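Local coordinates for protein serine acetyltransferase (Neisseria gonorrhoeae, PDB 6WYE) that probably catalyses the transfer of an acetyl group from acetyl-CoA to L-serine, the first of two steps from L-serine to L-cysteine, at residues 136-141 with 159-164; 140-145 with 152-157. All coordinates share one frame; numbering follows the deposited sequence.

Interaction 1: 136-141 with 159-164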
loop_
_atom_site.group_PDB
_atom_site.type_symbol
_atom_site.label_atom_id
_atom_site.label_comp_id
_atom_site.label_asym_id
_atom_site.label_seq_id
_atom_site.Cartn_x
_atom_site.Cartn_y
_atom_site.Cartn_z
ATOM N N ILE A 136 -6.561 1.004 24.948
ATOM C CA ILE A 136 -7.418 0.402 25.963
ATOM C C ILE A 136 -8.523 -0.415 25.305
ATOM O O ILE A 136 -8.781 -1.561 25.684
ATOM C CB ILE A 136 -8.022 1.493 26.876
ATOM C CG1 ILE A 136 -6.975 2.139 27.788
ATOM C CG2 ILE A 136 -9.188 0.937 27.705
ATOM C CD1 ILE A 136 -6.231 1.165 28.640
ATOM N N GLN A 137 -9.220 0.184 24.336
ATOM C CA GLN A 137 -10.339 -0.511 23.710
ATOM C C GLN A 137 -9.856 -1.680 22.866
ATOM O O GLN A 137 -10.507 -2.729 22.837
ATOM C CB GLN A 137 -11.185 0.447 22.869
ATOM C CG GLN A 137 -11.648 1.747 23.567
ATOM C CD GLN A 137 -11.866 1.610 25.067
ATOM O OE1 GLN A 137 -12.417 0.614 25.544
ATOM N NE2 GLN A 137 -11.443 2.627 25.818
ATOM N N ALA A 138 -8.732 -1.520 22.153
ATOM C CA ALA A 138 -8.161 -2.673 21.466
ATOM C C ALA A 138 -7.876 -3.792 22.456
ATOM O O ALA A 138 -8.090 -4.970 22.148
ATOM C CB ALA A 138 -6.880 -2.293 20.717
ATOM N N HIS A 139 -7.400 -3.448 23.660
ATOM C CA HIS A 139 -7.124 -4.515 24.624
ATOM C C HIS A 139 -8.405 -5.201 25.085
ATOM O O HIS A 139 -8.444 -6.429 25.203
ATOM C CB HIS A 139 -6.375 -4.007 25.846
ATOM C CG HIS A 139 -6.426 -4.983 26.983
ATOM N ND1 HIS A 139 -5.710 -6.163 26.976
ATOM C CD2 HIS A 139 -7.193 -5.015 28.099
ATOM C CE1 HIS A 139 -5.992 -6.851 28.069
ATOM N NE2 HIS A 139 -6.889 -6.174 28.767
ATOM N N ARG A 140 -9.459 -4.427 25.350
ATOM C CA ARG A 140 -10.727 -5.028 25.764
ATOM C C ARG A 140 -11.176 -6.089 24.769
ATOM O O ARG A 140 -11.516 -7.216 25.151
ATOM C CB ARG A 140 -11.803 -3.948 25.905
ATOM C CG ARG A 140 -11.583 -2.958 27.004
ATOM C CD ARG A 140 -12.829 -2.082 27.178
ATOM N NE ARG A 140 -12.544 -0.886 27.964
ATOM C CZ ARG A 140 -12.314 -0.896 29.276
ATOM N NH1 ARG A 140 -12.345 -2.039 29.955
ATOM N NH2 ARG A 140 -12.060 0.236 29.913
ATOM N N ILE A 141 -11.146 -5.763 23.474
ATOM C CA ILE A 141 -11.458 -6.777 22.467
ATOM C C ILE A 141 -10.417 -7.890 22.494
ATOM O O ILE A 141 -10.754 -9.083 22.449
ATOM C CB ILE A 141 -11.561 -6.137 21.071
ATOM C CG1 ILE A 141 -12.593 -5.009 21.086
ATOM C CG2 ILE A 141 -11.923 -7.194 20.033
ATOM C CD1 ILE A 141 -12.648 -4.212 19.793
ATOM N N ASN A 159 1.180 -7.654 19.889
ATOM C CA ASN A 159 2.416 -7.171 19.217
ATOM C C ASN A 159 2.070 -5.971 18.329
ATOM O O ASN A 159 2.834 -4.985 18.349
ATOM C CB ASN A 159 3.102 -8.282 18.418
ATOM C CG ASN A 159 4.266 -7.781 17.589
ATOM O OD1 ASN A 159 4.228 -7.836 16.362
ATOM N ND2 ASN A 159 5.303 -7.293 18.249
ATOM N N ARG A 160 0.962 -6.055 17.583
ATOM C CA ARG A 160 0.563 -4.952 16.710
ATOM C C ARG A 160 0.255 -3.701 17.522
ATOM O O ARG A 160 0.648 -2.590 17.142
ATOM C CB ARG A 160 -0.677 -5.326 15.884
ATOM C CG ARG A 160 -0.416 -6.049 14.585
ATOM C CD ARG A 160 0.532 -5.262 13.707
ATOM N NE ARG A 160 -0.153 -4.277 12.886
ATOM C CZ ARG A 160 0.418 -3.159 12.460
ATOM N NH1 ARG A 160 1.679 -2.901 12.793
ATOM N NH2 ARG A 160 -0.265 -2.306 11.713
ATOM N N MET A 161 -0.484 -3.864 18.623
ATOM C CA MET A 161 -0.749 -2.751 19.532
ATOM C C MET A 161 0.542 -2.136 20.047
ATOM O O MET A 161 0.644 -0.911 20.187
ATOM C CB MET A 161 -1.590 -3.224 20.714
ATOM C CG MET A 161 -3.074 -3.480 20.392
ATOM S SD MET A 161 -3.824 -4.578 21.624
ATOM C CE MET A 161 -3.631 -3.584 23.108
ATOM N N SER A 162 1.510 -2.976 20.415
ATOM C CA SER A 162 2.761 -2.440 20.931
ATOM C C SER A 162 3.495 -1.646 19.849
ATOM O O SER A 162 4.057 -0.577 20.120
ATOM C CB SER A 162 3.613 -3.574 21.491
ATOM O OG SER A 162 4.809 -3.070 22.029
ATOM N N GLU A 163 3.494 -2.156 18.614
ATOM C CA GLU A 163 4.134 -1.453 17.507
ATOM C C GLU A 163 3.428 -0.140 17.193
ATOM O O GLU A 163 4.073 0.905 17.066
ATOM C CB GLU A 163 4.161 -2.349 16.264
ATOM C CG GLU A 163 5.203 -3.442 16.328
ATOM C CD GLU A 163 5.159 -4.317 15.098
ATOM O OE1 GLU A 163 4.131 -4.276 14.381
ATOM O OE2 GLU A 163 6.147 -5.035 14.847
ATOM N N VAL A 164 2.098 -0.172 17.058
ATOM C CA VAL A 164 1.389 0.987 16.518
ATOM C C VAL A 164 1.136 2.021 17.596
ATOM O O VAL A 164 1.272 3.230 17.355
ATOM C CB VAL A 164 0.065 0.549 15.856
ATOM C CG1 VAL A 164 -0.767 1.774 15.456
ATOM C CG2 VAL A 164 0.339 -0.343 14.639
#
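On the side of helix 131-147 turned away from the Ala138-Met161 contact, Asp109 OD2 is gripped by two groups: Gln137 NE2 by a hydrogen bond and Arg140 NH2 by a salt bridge. These two partners are themselves tied, Arg140 NE donating to Gln137 OE1 at 2.9 Å through a bent bond (136° at the hydrogen) that keeps the amide oxygen close to the guanidinium plane. The opposing helix is met by Ala138 and His139. Met161 reaches across with its CG anti to its own carbonyl carbon, chi1 -75°, and runs nearly extended to the sulfur, where SD lies 3.9 Å from Ala138 CB. The chain then bends at chi3 (62°), carrying its methyl onto the next residue: CE sits 3.8 Å from His139 N and 3.9 Å from His139 CB. The His139 ring leads away from this methyl, and its NE2 hydrogen-bonds to Ala173 O, between strands 168-169 and 174-175. Leu78 of helix 66-78 packs on both Ala138 and Met161. On the other helix, Arg160 NH1 forms an in-plane salt bridge with Glu163 OE1 at 3.2 Å, while Glu163 OE2 pairs with Lys77 of the second subunit. No hydrogen bond joins 136-141 to 159-164; across the 7.7 Å between Ala138 CA and Met161 CA the contact rests on non-directional packing of thioether and methyl, while polar groups such as His139 NE2 find partners elsewhere.

Interaction 2: 140-145 with 152-157; sequences RINHRL and TLAYFL
A helical hairpin brings Asn142 of helix 131-147 against Ala154 and Leu157 of helix 151-165, the two segment axes running antiparallel at 156° and approaching to 8.9 Å. Asn142 CA and Ala154 CA are 5.5 Å apart, and the CB of the asparagine points toward the other helix. Its ND2 donates to the main-chain Ala154 O at 3.0 Å with a fairly straight N-H...O angle of 155°, although the donor is tilted out of the carbonyl plane and the oxygen out of the amide plane. The other branch of the amide is pressed onto a leucine: Asn142 OD1 is 3.2 Å from Leu157 CB, a tight approach, and also lies near Leu157 CD1. Chi1 of Asn142, at -137°, falls off the staggered positions, a twist that accompanies this double engagement with Ala154 and Leu157. The hairpin closes the helical N-terminal part of the enzyme, and its second helix leads directly into strand 168-169 at the start of the left-handed parallel beta-helix expected of hexapeptide-repeat acyltransferases. One helical turn from Asn142, towards the bend, Leu145 makes apolar contacts: its CD1 meets Leu153 CD2 at 3.8 Å and Leu157 CD1 at 3.9 Å, the side chain set at a slant to both. Helix 85-98 packs on two of these leucines, Ile91 against Leu145 and Tyr92 against Leu157, and Met83 touches Leu153. The same helix 151-165 also faces the second subunit, where Tyr155 packs on Leu125 and Phe156 on Tyr129 of that chain.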
loop_
_atom_site.group_PDB
_atom_site.type_symbol
_atom_site.label_atom_id
_atom_site.label_comp_id
_atom_site.label_asym_id
_atom_site.label_seq_id
_atom_site.Cartn_x
_atom_site.Cartn_y
_atom_site.Cartn_z
ATOM N N ARG A 140 -9.459 -4.427 25.350
ATOM C CA ARG A 140 -10.727 -5.028 25.764
ATOM C C ARG A 140 -11.176 -6.089 24.769
ATOM O O ARG A 140 -11.516 -7.216 25.151
ATOM C CB ARG A 140 -11.803 -3.948 25.905
ATOM C CG ARG A 140 -11.583 -2.958 27.004
ATOM C CD ARG A 140 -12.829 -2.082 27.178
ATOM N NE ARG A 140 -12.544 -0.886 27.964
ATOM C CZ ARG A 140 -12.314 -0.896 29.276
ATOM N NH1 ARG A 140 -12.345 -2.039 29.955
ATOM N NH2 ARG A 140 -12.060 0.236 29.913
ATOM N N ILE A 141 -11.146 -5.763 23.474
ATOM C CA ILE A 141 -11.458 -6.777 22.467
ATOM C C ILE A 141 -10.417 -7.890 22.494
ATOM O O ILE A 141 -10.754 -9.083 22.449
ATOM C CB ILE A 141 -11.561 -6.137 21.071
ATOM C CG1 ILE A 141 -12.593 -5.009 21.086
ATOM C CG2 ILE A 141 -11.923 -7.194 20.033
ATOM C CD1 ILE A 141 -12.648 -4.212 19.793
ATOM N N ASN A 142 -9.133 -7.523 22.586
ATOM C CA ASN A 142 -8.080 -8.535 22.641
ATOM C C ASN A 142 -8.303 -9.500 23.794
ATOM O O ASN A 142 -8.121 -10.717 23.641
ATOM C CB ASN A 142 -6.706 -7.880 22.770
ATOM C CG ASN A 142 -5.683 -8.541 21.884
ATOM O OD1 ASN A 142 -6.018 -9.007 20.794
ATOM N ND2 ASN A 142 -4.435 -8.606 22.343
ATOM N N HIS A 143 -8.712 -8.974 24.950
ATOM C CA HIS A 143 -8.975 -9.819 26.105
ATOM C C HIS A 143 -10.098 -10.806 25.813
ATOM O O HIS A 143 -10.000 -11.990 26.161
ATOM C CB HIS A 143 -9.315 -8.943 27.314
ATOM C CG HIS A 143 -9.439 -9.699 28.597
ATOM N ND1 HIS A 143 -8.436 -10.509 29.087
ATOM C CD2 HIS A 143 -10.446 -9.760 29.501
ATOM C CE1 HIS A 143 -8.820 -11.034 30.237
ATOM N NE2 HIS A 143 -10.038 -10.598 30.510
ATOM N N ARG A 144 -11.158 -10.340 25.144
ATOM C CA ARG A 144 -12.259 -11.221 24.757
ATOM C C ARG A 144 -11.784 -12.320 23.806
ATOM O O ARG A 144 -12.163 -13.487 23.957
ATOM C CB ARG A 144 -13.388 -10.384 24.139
ATOM C CG ARG A 144 -14.507 -11.134 23.387
ATOM C CD ARG A 144 -15.079 -12.335 24.146
ATOM N NE ARG A 144 -15.625 -11.964 25.445
ATOM C CZ ARG A 144 -15.602 -12.748 26.520
ATOM N NH1 ARG A 144 -15.065 -13.962 26.449
ATOM N NH2 ARG A 144 -16.124 -12.318 27.661
ATOM N N LEU A 145 -10.973 -11.962 22.806
ATOM C CA LEU A 145 -10.436 -12.959 21.881
ATOM C C LEU A 145 -9.600 -13.996 22.623
ATOM O O LEU A 145 -9.612 -15.186 22.280
ATOM C CB LEU A 145 -9.607 -12.263 20.798
ATOM C CG LEU A 145 -10.416 -11.399 19.835
ATOM C CD1 LEU A 145 -9.521 -10.712 18.817
ATOM C CD2 LEU A 145 -11.470 -12.273 19.137
ATOM N N THR A 152 -3.317 -17.249 19.711
ATOM C CA THR A 152 -2.387 -16.815 18.676
ATOM C C THR A 152 -2.802 -15.461 18.113
ATOM O O THR A 152 -1.979 -14.548 17.976
ATOM C CB THR A 152 -2.320 -17.843 17.558
ATOM O OG1 THR A 152 -1.972 -19.115 18.106
ATOM C CG2 THR A 152 -1.277 -17.423 16.536
ATOM N N LEU A 153 -4.083 -15.319 17.774
ATOM C CA LEU A 153 -4.577 -14.041 17.282
ATOM C C LEU A 153 -4.360 -12.938 18.305
ATOM O O LEU A 153 -3.965 -11.825 17.944
ATOM C CB LEU A 153 -6.058 -14.141 16.923
ATOM C CG LEU A 153 -6.703 -12.821 16.488
ATOM C CD1 LEU A 153 -5.963 -12.183 15.282
ATOM C CD2 LEU A 153 -8.158 -13.076 16.145
ATOM N N ALA A 154 -4.641 -13.221 19.583
ATOM C CA ALA A 154 -4.477 -12.200 20.612
ATOM C C ALA A 154 -3.016 -11.806 20.779
ATOM O O ALA A 154 -2.716 -10.635 21.026
ATOM C CB ALA A 154 -5.071 -12.664 21.943
ATOM N N TYR A 155 -2.092 -12.766 20.661
ATOM C CA TYR A 155 -0.671 -12.423 20.729
ATOM C C TYR A 155 -0.238 -11.605 19.516
ATOM O O TYR A 155 0.565 -10.673 19.646
ATOM C CB TYR A 155 0.179 -13.690 20.837
ATOM C CG TYR A 155 0.041 -14.392 22.166
ATOM C CD1 TYR A 155 -0.085 -13.671 23.347
ATOM C CD2 TYR A 155 0.058 -15.779 22.242
ATOM C CE1 TYR A 155 -0.204 -14.312 24.571
ATOM C CE2 TYR A 155 -0.060 -16.428 23.458
ATOM C CZ TYR A 155 -0.187 -15.697 24.613
ATOM O OH TYR A 155 -0.304 -16.356 25.814
ATOM N N PHE A 156 -0.735 -11.959 18.326
ATOM C CA PHE A 156 -0.472 -11.158 17.135
ATOM C C PHE A 156 -0.918 -9.718 17.351
ATOM O O PHE A 156 -0.182 -8.772 17.048
ATOM C CB PHE A 156 -1.177 -11.775 15.927
ATOM C CG PHE A 156 -0.998 -10.989 14.648
ATOM C CD1 PHE A 156 -1.816 -9.898 14.358
ATOM C CD2 PHE A 156 -0.016 -11.348 13.739
ATOM C CE1 PHE A 156 -1.644 -9.176 13.193
ATOM C CE2 PHE A 156 0.157 -10.634 12.557
ATOM C CZ PHE A 156 -0.653 -9.541 12.290
ATOM N N LEU A 157 -2.120 -9.531 17.902
ATOM C CA LEU A 157 -2.619 -8.177 18.102
ATOM C C LEU A 157 -1.925 -7.472 19.260
ATOM O O LEU A 157 -1.771 -6.251 19.217
ATOM C CB LEU A 157 -4.134 -8.204 18.327
ATOM C CG LEU A 157 -4.908 -8.648 17.074
ATOM C CD1 LEU A 157 -6.408 -8.893 17.353
ATOM C CD2 LEU A 157 -4.709 -7.647 15.932
#

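Both interactions lie along one seam, between helices 131-147 and 151-165, with centres about 8 Å apart. Their segments are nested along the chain: 140-145 and 152-157 flank the bend, whereas 136-141 and 159-164 come together farther from it, nearer the chain's centre. Arg140 and Ile141 belong to both first segments, and Met161 SD of interaction 1 packs 4.1 Å from Asn142 ND2 of interaction 2, so the two contacts touch. Beyond interaction 1, helix 151-165 runs on into strand 168-169. Residues of both second segments also touch the second subunit, so the hairpin links the helical part, the beta-helix and the subunit interface.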